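Local coordinates for CBS domain-containing protein (Agrobacterium tumefaciens, PDB 3FHM) that binds AMP and NADH through a pair of CBS domains, though its cellular function is not established, at residues I46-A60 / G72-A84. Residues are numbered along the deposited sequence; the frame is centred on the assembly and turned at random.
With AMP (adenosine monophosphate), chain E; NAI (1,4-dihydronicotinamide adenine dinucleotide), chain F.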
ATOM      1  N   ILE A  46      10.206  -7.450 -13.799  1.00 31.93           N
ATOM      2  CA  ILE A  46       9.150  -7.313 -12.799  1.00 31.40           C
ATOM      3  C   ILE A  46       9.435  -8.164 -11.598  1.00 32.11           C
ATOM      4  O   ILE A  46       9.309  -7.703 -10.443  1.00 31.89           O
ATOM      5  CB  ILE A  46       7.783  -7.720 -13.390  1.00 30.87           C
ATOM      6  CG1 ILE A  46       7.380  -6.739 -14.516  1.00 31.16           C
ATOM      7  CG2 ILE A  46       6.744  -7.758 -12.353  1.00 29.15           C
ATOM      8  CD1 ILE A  46       5.895  -6.635 -14.774  1.00 30.65           C
ATOM      9  N   GLY A  47       9.868  -9.397 -11.863  1.00 32.27           N
ATOM     10  CA  GLY A  47      10.176 -10.340 -10.778  1.00 32.31           C
ATOM     11  C   GLY A  47      11.305  -9.902  -9.865  1.00 32.89           C
ATOM     12  O   GLY A  47      11.303 -10.237  -8.680  1.00 32.11           O
ATOM     13  N   GLU A  48      12.268  -9.172 -10.429  1.00 33.70           N
ATOM     14  CA  GLU A  48      13.395  -8.658  -9.668  1.00 34.70           C
ATOM     15  C   GLU A  48      13.072  -7.343  -8.951  1.00 34.16           C
ATOM     16  O   GLU A  48      13.600  -7.096  -7.865  1.00 34.32           O
ATOM     17  CB  GLU A  48      14.644  -8.491 -10.551  1.00 34.14           C
ATOM     18  CG  GLU A  48      14.770  -9.548 -11.644  1.00 36.76           C
ATOM     19  CD  GLU A  48      15.917  -9.284 -12.628  1.00 37.21           C
ATOM     20  OE1 GLU A  48      15.803  -8.365 -13.446  1.00 40.06           O
ATOM     21  OE2 GLU A  48      16.923 -10.007 -12.601  1.00 39.34           O
ATOM     22  N   ALA A  49      12.242  -6.492  -9.560  1.00 33.90           N
ATOM     23  CA  ALA A  49      11.704  -5.326  -8.869  1.00 33.05           C
ATOM     24  C   ALA A  49      10.983  -5.771  -7.610  1.00 32.84           C
ATOM     25  O   ALA A  49      11.216  -5.212  -6.520  1.00 34.18           O
ATOM     26  CB  ALA A  49      10.786  -4.647  -9.692  1.00 33.16           C
ATOM     27  N   ALA A  50      10.146  -6.797  -7.706  1.00 31.68           N
ATOM     28  CA  ALA A  50       9.520  -7.328  -6.511  1.00 30.86           C
ATOM     29  C   ALA A  50      10.556  -7.769  -5.478  1.00 30.60           C
ATOM     30  O   ALA A  50      10.345  -7.542  -4.315  1.00 31.57           O
ATOM     31  CB  ALA A  50       8.587  -8.461  -6.839  1.00 30.24           C
ATOM     32  N   GLY A  51      11.669  -8.386  -5.867  1.00 29.77           N
ATOM     33  CA  GLY A  51      12.654  -8.848  -4.902  1.00 29.74           C
ATOM     34  C   GLY A  51      13.285  -7.665  -4.177  1.00 30.56           C
ATOM     35  O   GLY A  51      13.594  -7.753  -2.984  1.00 30.77           O
ATOM     36  N   THR A  52      13.455  -6.542  -4.894  1.00 30.21           N
ATOM     37  CA  THR A  52      13.947  -5.304  -4.291  1.00 29.64           C
ATOM     38  C   THR A  52      12.931  -4.688  -3.309  1.00 30.32           C
ATOM     39  O   THR A  52      13.296  -4.369  -2.115  1.00 30.62           O
ATOM     40  CB  THR A  52      14.391  -4.276  -5.324  1.00 29.29           C
ATOM     41  OG1 THR A  52      15.345  -4.906  -6.202  1.00 28.15           O
ATOM     42  CG2 THR A  52      15.009  -3.000  -4.604  1.00 28.53           C
ATOM     43  N   LEU A  53      11.665  -4.573  -3.751  1.00 29.43           N
ATOM     44  CA  LEU A  53      10.577  -4.270  -2.757  1.00 29.10           C
ATOM     45  C   LEU A  53      10.742  -5.071  -1.385  1.00 29.02           C
ATOM     46  O   LEU A  53      10.723  -4.510  -0.295  1.00 28.64           O
ATOM     47  CB  LEU A  53       9.170  -4.416  -3.395  1.00 28.35           C
ATOM     48  CG  LEU A  53       8.815  -3.630  -4.697  1.00 26.61           C
ATOM     49  CD1 LEU A  53       7.467  -3.886  -5.268  1.00 23.78           C
ATOM     50  CD2 LEU A  53       8.934  -2.163  -4.613  1.00 24.11           C
ATOM     51  N   HIS A  54      11.004  -6.362  -1.465  1.00 28.45           N
ATOM     52  CA  HIS A  54      11.005  -7.124  -0.270  1.00 28.82           C
ATOM     53  C   HIS A  54      12.273  -7.012   0.609  1.00 29.09           C
ATOM     54  O   HIS A  54      12.187  -6.877   1.825  1.00 29.19           O
ATOM     55  CB  HIS A  54      10.765  -8.521  -0.644  1.00 28.76           C
ATOM     56  CG  HIS A  54      10.653  -9.416   0.524  1.00 30.22           C
ATOM     57  ND1 HIS A  54      11.713 -10.154   0.996  1.00 31.83           N
ATOM     58  CD2 HIS A  54       9.612  -9.674   1.343  1.00 30.80           C
ATOM     59  CE1 HIS A  54      11.323 -10.861   2.035  1.00 31.38           C
ATOM     60  NE2 HIS A  54      10.045 -10.597   2.256  1.00 30.04           N
ATOM     61  N   ALA A  55      13.461  -7.056   0.018  1.00 29.33           N
ATOM     62  CA  ALA A  55      14.679  -6.874   0.782  1.00 29.09           C
ATOM     63  C   ALA A  55      14.715  -5.492   1.487  1.00 30.04           C
ATOM     64  O   ALA A  55      15.168  -5.437   2.655  1.00 31.61           O
ATOM     65  CB  ALA A  55      15.847  -7.067  -0.090  1.00 28.71           C
ATOM     66  N   HIS A  56      14.208  -4.417   0.850  1.00 29.38           N
ATOM     67  CA  HIS A  56      14.221  -3.088   1.484  1.00 30.21           C
ATOM     68  C   HIS A  56      12.966  -2.802   2.355  1.00 30.80           C
ATOM     69  O   HIS A  56      12.887  -1.725   2.964  1.00 30.46           O
ATOM     70  CB  HIS A  56      14.416  -1.960   0.448  1.00 30.48           C
ATOM     71  CG  HIS A  56      15.784  -1.913  -0.180  1.00 32.10           C
ATOM     72  ND1 HIS A  56      16.803  -1.126   0.310  1.00 34.07           N
ATOM     73  CD2 HIS A  56      16.291  -2.539  -1.272  1.00 32.92           C
ATOM     74  CE1 HIS A  56      17.885  -1.292  -0.428  1.00 33.35           C
ATOM     75  NE2 HIS A  56      17.600  -2.140  -1.395  1.00 32.15           N
ATOM     76  N   LYS A  57      12.012  -3.762   2.419  1.00 30.66           N
ATOM     77  CA  LYS A  57      10.725  -3.600   3.104  1.00 30.85           C
ATOM     78  C   LYS A  57       9.993  -2.346   2.667  1.00 30.04           C
ATOM     79  O   LYS A  57       9.480  -1.633   3.499  1.00 31.21           O
ATOM     80  CB  LYS A  57      10.934  -3.507   4.615  1.00 30.76           C
ATOM     81  CG  LYS A  57      10.934  -4.783   5.330  1.00 35.94           C
ATOM     82  CD  LYS A  57      11.190  -4.514   6.784  1.00 42.94           C
ATOM     83  CE  LYS A  57      11.346  -5.855   7.513  1.00 47.98           C
ATOM     84  NZ  LYS A  57      10.011  -6.560   7.768  1.00 49.72           N
ATOM     85  N   ILE A  58       9.946  -2.041   1.386  1.00 29.10           N
ATOM     86  CA  ILE A  58       9.155  -0.892   0.930  1.00 29.26           C
ATOM     87  C   ILE A  58       8.066  -1.252  -0.096  1.00 28.40           C
ATOM     88  O   ILE A  58       8.055  -2.325  -0.579  1.00 28.46           O
ATOM     89  CB  ILE A  58      10.088   0.246   0.462  1.00 29.16           C
ATOM     90  CG1 ILE A  58      10.880  -0.158  -0.805  1.00 29.97           C
ATOM     91  CG2 ILE A  58      10.972   0.601   1.575  1.00 27.60           C
ATOM     92  CD1 ILE A  58      12.295   0.469  -0.923  1.00 30.65           C
ATOM     93  N   GLY A  59       7.136  -0.367  -0.379  1.00 28.21           N
ATOM     94  CA  GLY A  59       6.088  -0.658  -1.331  1.00 28.15           C
ATOM     95  C   GLY A  59       6.288  -0.100  -2.739  1.00 28.62           C
ATOM     96  O   GLY A  59       5.463  -0.360  -3.623  1.00 29.84           O
ATOM     97  N   ALA A  60       7.377   0.642  -2.958  1.00 27.69           N
ATOM     98  CA  ALA A  60       7.585   1.418  -4.127  1.00 27.30           C
ATOM     99  C   ALA A  60       9.068   1.477  -4.482  1.00 27.82           C
ATOM    100  O   ALA A  60       9.948   1.403  -3.610  1.00 28.45           O
ATOM    101  CB  ALA A  60       7.113   2.782  -3.879  1.00 27.36           C
ATOM    102  N   GLY A  72       9.724   6.671 -14.272  1.00 32.12           N
ATOM    103  CA  GLY A  72       8.444   6.217 -13.754  1.00 30.42           C
ATOM    104  C   GLY A  72       8.541   5.585 -12.372  1.00 30.65           C
ATOM    105  O   GLY A  72       9.587   5.644 -11.651  1.00 30.49           O
ATOM    106  N   ILE A  73       7.448   4.955 -11.968  1.00 29.58           N
ATOM    107  CA  ILE A  73       7.356   4.489 -10.594  1.00 28.30           C
ATOM    108  C   ILE A  73       6.579   3.147 -10.635  1.00 28.37           C
ATOM    109  O   ILE A  73       5.592   2.985 -11.373  1.00 29.13           O
ATOM    110  CB  ILE A  73       6.786   5.629  -9.672  1.00 27.68           C
ATOM    111  CG1 ILE A  73       6.884   5.275  -8.223  1.00 27.32           C
ATOM    112  CG2 ILE A  73       5.312   5.941  -9.950  1.00 27.46           C
ATOM    113  CD1 ILE A  73       5.975   6.194  -7.454  1.00 27.06           C
ATOM    114  N   PHE A  74       7.085   2.161  -9.900  1.00 28.25           N
ATOM    115  CA  PHE A  74       6.492   0.820  -9.859  1.00 27.92           C
ATOM    116  C   PHE A  74       6.168   0.492  -8.398  1.00 27.99           C
ATOM    117  O   PHE A  74       7.047   0.630  -7.529  1.00 27.55           O
ATOM    118  CB  PHE A  74       7.493  -0.205 -10.444  1.00 27.30           C
ATOM    119  CG  PHE A  74       7.081  -1.670 -10.287  1.00 27.35           C
ATOM    120  CD1 PHE A  74       6.261  -2.288 -11.244  1.00 26.43           C
ATOM    121  CD2 PHE A  74       7.558  -2.429  -9.188  1.00 26.42           C
ATOM    122  CE1 PHE A  74       5.878  -3.626 -11.129  1.00 25.41           C
ATOM    123  CE2 PHE A  74       7.186  -3.814  -9.019  1.00 25.75           C
ATOM    124  CZ  PHE A  74       6.333  -4.410 -10.009  1.00 25.80           C
ATOM    125  N   THR A  75       4.928   0.078  -8.125  1.00 27.59           N
ATOM    126  CA  THR A  75       4.545  -0.280  -6.720  1.00 28.07           C
ATOM    127  C   THR A  75       3.967  -1.681  -6.685  1.00 29.10           C
ATOM    128  O   THR A  75       3.586  -2.273  -7.799  1.00 30.12           O
ATOM    129  CB  THR A  75       3.432   0.676  -6.161  1.00 28.04           C
ATOM    130  OG1 THR A  75       2.135   0.373  -6.738  1.00 25.15           O
ATOM    131  CG2 THR A  75       3.792   2.139  -6.451  1.00 26.10           C
ATOM    132  N   GLU A  76       3.828  -2.200  -5.464  1.00 27.98           N
ATOM    133  CA  GLU A  76       3.069  -3.471  -5.267  1.00 28.86           C
ATOM    134  C   GLU A  76       1.698  -3.527  -6.070  1.00 29.10           C
ATOM    135  O   GLU A  76       1.236  -4.611  -6.495  1.00 29.10           O
ATOM    136  CB  GLU A  76       2.857  -3.741  -3.770  1.00 28.87           C
ATOM    137  CG  GLU A  76       2.185  -2.545  -3.016  1.00 32.16           C
ATOM    138  CD  GLU A  76       2.595  -2.371  -1.510  1.00 34.72           C
ATOM    139  OE1 GLU A  76       2.444  -1.221  -1.032  1.00 38.01           O
ATOM    140  OE2 GLU A  76       3.034  -3.337  -0.824  1.00 34.99           O
ATOM    141  N   ARG A  77       1.064  -2.361  -6.282  1.00 28.36           N
ATOM    142  CA  ARG A  77      -0.194  -2.391  -6.948  1.00 27.95           C
ATOM    143  C   ARG A  77      -0.006  -2.681  -8.452  1.00 28.37           C
ATOM    144  O   ARG A  77      -0.821  -3.379  -9.039  1.00 28.16           O
ATOM    145  CB  ARG A  77      -0.971  -1.117  -6.700  1.00 28.37           C
ATOM    146  CG  ARG A  77      -2.273  -0.974  -7.524  1.00 26.72           C
ATOM    147  CD  ARG A  77      -3.332  -1.888  -6.974  1.00 27.17           C
ATOM    148  NE  ARG A  77      -3.491  -1.811  -5.520  1.00 27.84           N
ATOM    149  CZ  ARG A  77      -4.473  -1.146  -4.907  1.00 26.44           C
ATOM    150  NH1 ARG A  77      -5.400  -0.534  -5.644  1.00 19.45           N
ATOM    151  NH2 ARG A  77      -4.530  -1.120  -3.564  1.00 24.02           N
ATOM    152  N   ASP A  78       1.081  -2.200  -9.055  1.00 28.40           N
ATOM    153  CA  ASP A  78       1.394  -2.592 -10.421  1.00 29.19           C
ATOM    154  C   ASP A  78       1.709  -4.091 -10.529  1.00 28.84           C
ATOM    155  O   ASP A  78       1.364  -4.711 -11.572  1.00 28.70           O
ATOM    156  CB  ASP A  78       2.512  -1.745 -10.998  1.00 29.70           C
ATOM    157  CG  ASP A  78       2.070  -0.347 -11.250  1.00 31.78           C
ATOM    158  OD1 ASP A  78       1.130  -0.213 -12.041  1.00 34.33           O
ATOM    159  OD2 ASP A  78       2.615   0.604 -10.641  1.00 33.54           O
ATOM    160  N   LEU A  79       2.326  -4.655  -9.470  1.00 28.55           N
ATOM    161  CA  LEU A  79       2.584  -6.114  -9.410  1.00 28.32           C
ATOM    162  C   LEU A  79       1.297  -6.891  -9.583  1.00 28.16           C
ATOM    163  O   LEU A  79       1.139  -7.656 -10.570  1.00 28.30           O
ATOM    164  CB  LEU A  79       3.261  -6.547  -8.126  1.00 28.12           C
ATOM    165  CG  LEU A  79       3.852  -7.968  -8.036  1.00 28.25           C
ATOM    166  CD1 LEU A  79       4.784  -8.245  -9.182  1.00 28.40           C
ATOM    167  CD2 LEU A  79       4.581  -8.250  -6.702  1.00 28.63           C
ATOM    168  N   VAL A  80       0.353  -6.672  -8.671  1.00 28.38           N
ATOM    169  CA  VAL A  80      -1.033  -7.224  -8.818  1.00 28.70           C
ATOM    170  C   VAL A  80      -1.717  -7.126 -10.234  1.00 28.61           C
ATOM    171  O   VAL A  80      -2.213  -8.126 -10.736  1.00 27.74           O
ATOM    172  CB  VAL A  80      -1.984  -6.633  -7.740  1.00 28.53           C
ATOM    173  CG1 VAL A  80      -3.406  -7.225  -7.893  1.00 27.80           C
ATOM    174  CG2 VAL A  80      -1.440  -6.882  -6.340  1.00 28.65           C
ATOM    175  N   LYS A  81      -1.731  -5.935 -10.842  1.00 29.09           N
ATOM    176  CA  LYS A  81      -2.316  -5.745 -12.175  1.00 30.05           C
ATOM    177  C   LYS A  81      -1.631  -6.620 -13.251  1.00 30.26           C
ATOM    178  O   LYS A  81      -2.290  -7.157 -14.163  1.00 30.62           O
ATOM    179  CB  LYS A  81      -2.324  -4.249 -12.574  1.00 30.71           C
ATOM    180  CG  LYS A  81      -2.570  -4.035 -14.103  1.00 32.40           C
ATOM    181  CD  LYS A  81      -2.715  -2.567 -14.521  1.00 36.97           C
ATOM    182  CE  LYS A  81      -3.511  -2.414 -15.831  1.00 38.45           C
ATOM    183  NZ  LYS A  81      -4.100  -1.024 -15.995  1.00 39.28           N
ATOM    184  N   ALA A  82      -0.304  -6.770 -13.103  1.00 29.85           N
ATOM    185  CA  ALA A  82       0.562  -7.490 -14.050  1.00 29.05           C
ATOM    186  C   ALA A  82       0.224  -8.935 -14.043  1.00 28.70           C
ATOM    187  O   ALA A  82      -0.056  -9.491 -15.101  1.00 29.05           O
ATOM    188  CB  ALA A  82       2.002  -7.310 -13.666  1.00 29.02           C
ATOM    189  N   VAL A  83       0.238  -9.536 -12.849  1.00 28.11           N
ATOM    190  CA  VAL A  83      -0.065 -10.962 -12.738  1.00 27.75           C
ATOM    191  C   VAL A  83      -1.551 -11.294 -13.010  1.00 27.27           C
ATOM    192  O   VAL A  83      -1.857 -12.389 -13.491  1.00 26.25           O
ATOM    193  CB  VAL A  83       0.528 -11.643 -11.425  1.00 27.39           C
ATOM    194  CG1 VAL A  83       1.822 -11.001 -11.059  1.00 25.91           C
ATOM    195  CG2 VAL A  83      -0.435 -11.637 -10.291  1.00 26.30           C
ATOM    196  N   ALA A  84      -2.455 -10.350 -12.712  1.00 27.41           N
ATOM    197  CA  ALA A  84      -3.889 -10.510 -13.008  1.00 27.50           C
ATOM    198  C   ALA A  84      -4.069 -10.750 -14.470  1.00 27.90           C
ATOM    199  O   ALA A  84      -4.728 -11.719 -14.853  1.00 27.22           O
ATOM    200  CB  ALA A  84      -4.703  -9.286 -12.604  1.00 27.34           C
TER
HETATM  201  P   AMP E 200       0.362   2.946  -4.664  1.00 24.48           P
HETATM  202  O1P AMP E 200       1.405   3.989  -4.795  1.00 23.95           O
HETATM  203  O2P AMP E 200       0.832   1.539  -4.568  1.00 23.43           O
HETATM  204  O3P AMP E 200      -0.746   3.382  -3.713  1.00 23.66           O
HETATM  205  O5' AMP E 200      -0.050   3.050  -6.216  1.00 24.33           O
HETATM  206  C5' AMP E 200      -1.169   2.459  -6.914  1.00 22.95           C
HETATM  207  C4' AMP E 200      -1.051   2.991  -8.352  1.00 24.06           C
HETATM  208  O4' AMP E 200      -0.739   4.374  -8.325  1.00 24.43           O
HETATM  209  C3' AMP E 200       0.128   2.371  -9.095  1.00 25.09           C
HETATM  210  O3' AMP E 200      -0.073   2.232 -10.498  1.00 25.94           O
HETATM  211  C2' AMP E 200       1.194   3.386  -9.000  1.00 24.32           C
HETATM  212  O2' AMP E 200       1.985   3.281 -10.151  1.00 24.93           O
HETATM  213  C1' AMP E 200       0.441   4.647  -9.041  1.00 24.59           C
HETATM  214  N9  AMP E 200       1.316   5.680  -8.455  1.00 25.78           N
HETATM  215  C8  AMP E 200       2.139   5.644  -7.371  1.00 26.28           C
HETATM  216  N7  AMP E 200       2.856   6.802  -7.166  1.00 23.70           N
HETATM  217  C5  AMP E 200       2.449   7.596  -8.132  1.00 25.26           C
HETATM  218  C6  AMP E 200       2.775   8.963  -8.508  1.00 26.49           C
HETATM  219  N6  AMP E 200       3.668   9.681  -7.795  1.00 26.02           N
HETATM  220  N1  AMP E 200       2.143   9.448  -9.593  1.00 27.21           N
HETATM  221  C2  AMP E 200       1.250   8.726 -10.337  1.00 26.36           C
HETATM  222  N3  AMP E 200       0.896   7.471 -10.078  1.00 26.55           N
HETATM  223  C4  AMP E 200       1.462   6.879  -8.984  1.00 26.02           C
HETATM  224  PA  NAI F 211       5.816   1.603   2.311  1.00 22.21           P
HETATM  225  O1A NAI F 211       5.822   0.328   3.055  1.00 19.85           O
HETATM  226  O2A NAI F 211       5.976   1.710   0.804  1.00 22.86           O
HETATM  227  O5B NAI F 211       6.976   2.528   2.861  1.00 25.92           O
HETATM  228  C5B NAI F 211       7.609   2.271   4.141  1.00 25.78           C
HETATM  229  C4B NAI F 211       8.645   3.334   4.383  1.00 25.09           C
HETATM  230  O4B NAI F 211       9.640   3.319   3.367  1.00 25.77           O
HETATM  231  C3B NAI F 211       7.955   4.652   4.246  1.00 28.04           C
HETATM  232  O3B NAI F 211       8.521   5.431   5.319  1.00 30.05           O
HETATM  233  C2B NAI F 211       8.399   5.220   2.944  1.00 25.93           C
HETATM  234  O2B NAI F 211       8.826   6.506   3.249  1.00 26.79           O
HETATM  235  C1B NAI F 211       9.683   4.528   2.662  1.00 25.81           C
HETATM  236  N9A NAI F 211       9.893   4.294   1.218  1.00 26.59           N
HETATM  237  C8A NAI F 211       8.984   3.844   0.334  1.00 27.05           C
HETATM  238  N7A NAI F 211       9.543   3.780  -0.898  1.00 26.91           N
HETATM  239  C5A NAI F 211      10.813   4.162  -0.804  1.00 26.63           C
HETATM  240  C6A NAI F 211      11.949   4.292  -1.726  1.00 27.71           C
HETATM  241  N6A NAI F 211      11.794   3.980  -3.036  1.00 26.68           N
HETATM  242  N1A NAI F 211      13.141   4.731  -1.250  1.00 28.18           N
HETATM  243  C2A NAI F 211      13.278   5.038   0.048  1.00 27.60           C
HETATM  244  N3A NAI F 211      12.274   4.904   0.926  1.00 27.72           N
HETATM  245  C4A NAI F 211      11.042   4.493   0.574  1.00 26.72           C
HETATM  246  O3  NAI F 211       4.608   2.621   2.599  1.00 25.59           O
HETATM  247  PN  NAI F 211       3.313   2.601   3.592  1.00 28.56           P
HETATM  248  O1N NAI F 211       1.980   2.176   3.048  1.00 26.84           O
HETATM  249  O2N NAI F 211       3.388   4.025   4.014  1.00 29.56           O
HETATM  250  O5D NAI F 211       3.707   1.586   4.780  1.00 30.31           O
HETATM  251  C5D NAI F 211       3.324   0.212   4.929  1.00 28.23           C
HETATM  252  C4D NAI F 211       2.919   0.030   6.386  1.00 29.67           C
HETATM  253  O4D NAI F 211       3.997   0.475   7.240  1.00 33.81           O
HETATM  254  C3D NAI F 211       1.680   0.917   6.717  1.00 30.78           C
HETATM  255  O3D NAI F 211       0.727   0.221   7.531  1.00 31.70           O
HETATM  256  C2D NAI F 211       2.180   2.091   7.552  1.00 31.87           C
HETATM  257  O2D NAI F 211       1.196   2.596   8.481  1.00 30.18           O
HETATM  258  C1D NAI F 211       3.460   1.470   8.154  1.00 35.38           C
HETATM  259  N1N NAI F 211       4.458   2.478   8.320  1.00 36.29           N
HETATM  260  C2N NAI F 211       4.987   2.590   9.555  1.00 37.39           C
HETATM  261  C3N NAI F 211       5.966   3.571   9.823  1.00 39.49           C
HETATM  262  C7N NAI F 211       6.556   3.618  11.220  1.00 39.99           C
HETATM  263  O7N NAI F 211       7.453   4.434  11.497  1.00 44.00           O
HETATM  264  N7N NAI F 211       6.112   2.712  12.103  1.00 42.66           N
HETATM  265  C4N NAI F 211       6.393   4.441   8.793  1.00 36.87           C
HETATM  266  C5N NAI F 211       5.800   4.317   7.514  1.00 38.00           C
HETATM  267  C6N NAI F 211       4.815   3.304   7.279  1.00 37.38           C
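In the first CBS domain of the chain, the two helices of the motif pack against each other and against strand 70-75, which leads into the second helix, with Phe74 touching Ile46, Ala49 and Leu53 while Gly59 meets Glu76 at the nucleotide pockets. Phe74 puts its ring there with CG anti to the backbone N (chi1 172°): CE2 lies 3.8 Å from Ala49 CB and 3.8 Å from Leu53 CD1, and Leu53 crosses the phenylalanine side chain at about a right angle. The small alanines let a bulky ring and a leucine fit close to their helix: Ala50 CB meets Leu79 CD2 at 4.0 Å. Ile46 works with both branches, CG2 reaching Leu79 CD1 at 3.8 Å and CD1 lying against Ala82.

Where Ala60 pairs with Thr75, antiparallel and non-hydrogen-bonded, Gly59 O accepts from Glu76 N at 3.1 Å (158° at the hydrogen). Gly59 N donates to NADH phosphate oxygen O2A; glycine lets the Glu76 carboxylate come close, with OE1 3.7 Å from Gly59 CA, and that carboxylate makes salt bridges to Arg77 and Arg125 of the second subunit. Thr75 is the N-cap, its OG1 accepting from Arg77 N and donating to AMP O2P at 2.8 Å. Asp78, its capping-box partner, takes the ribose O2' on OD2, also at 2.8 Å.

Strand 70-75 runs at the edge of the chain's three-stranded sheet, beside 60-64, and leads straight into helix 76-86, whose 76-84 part runs roughly antiparallel to helix 46-56 (146°); Val80 and Val83 pack on Ala50 of the second subunit.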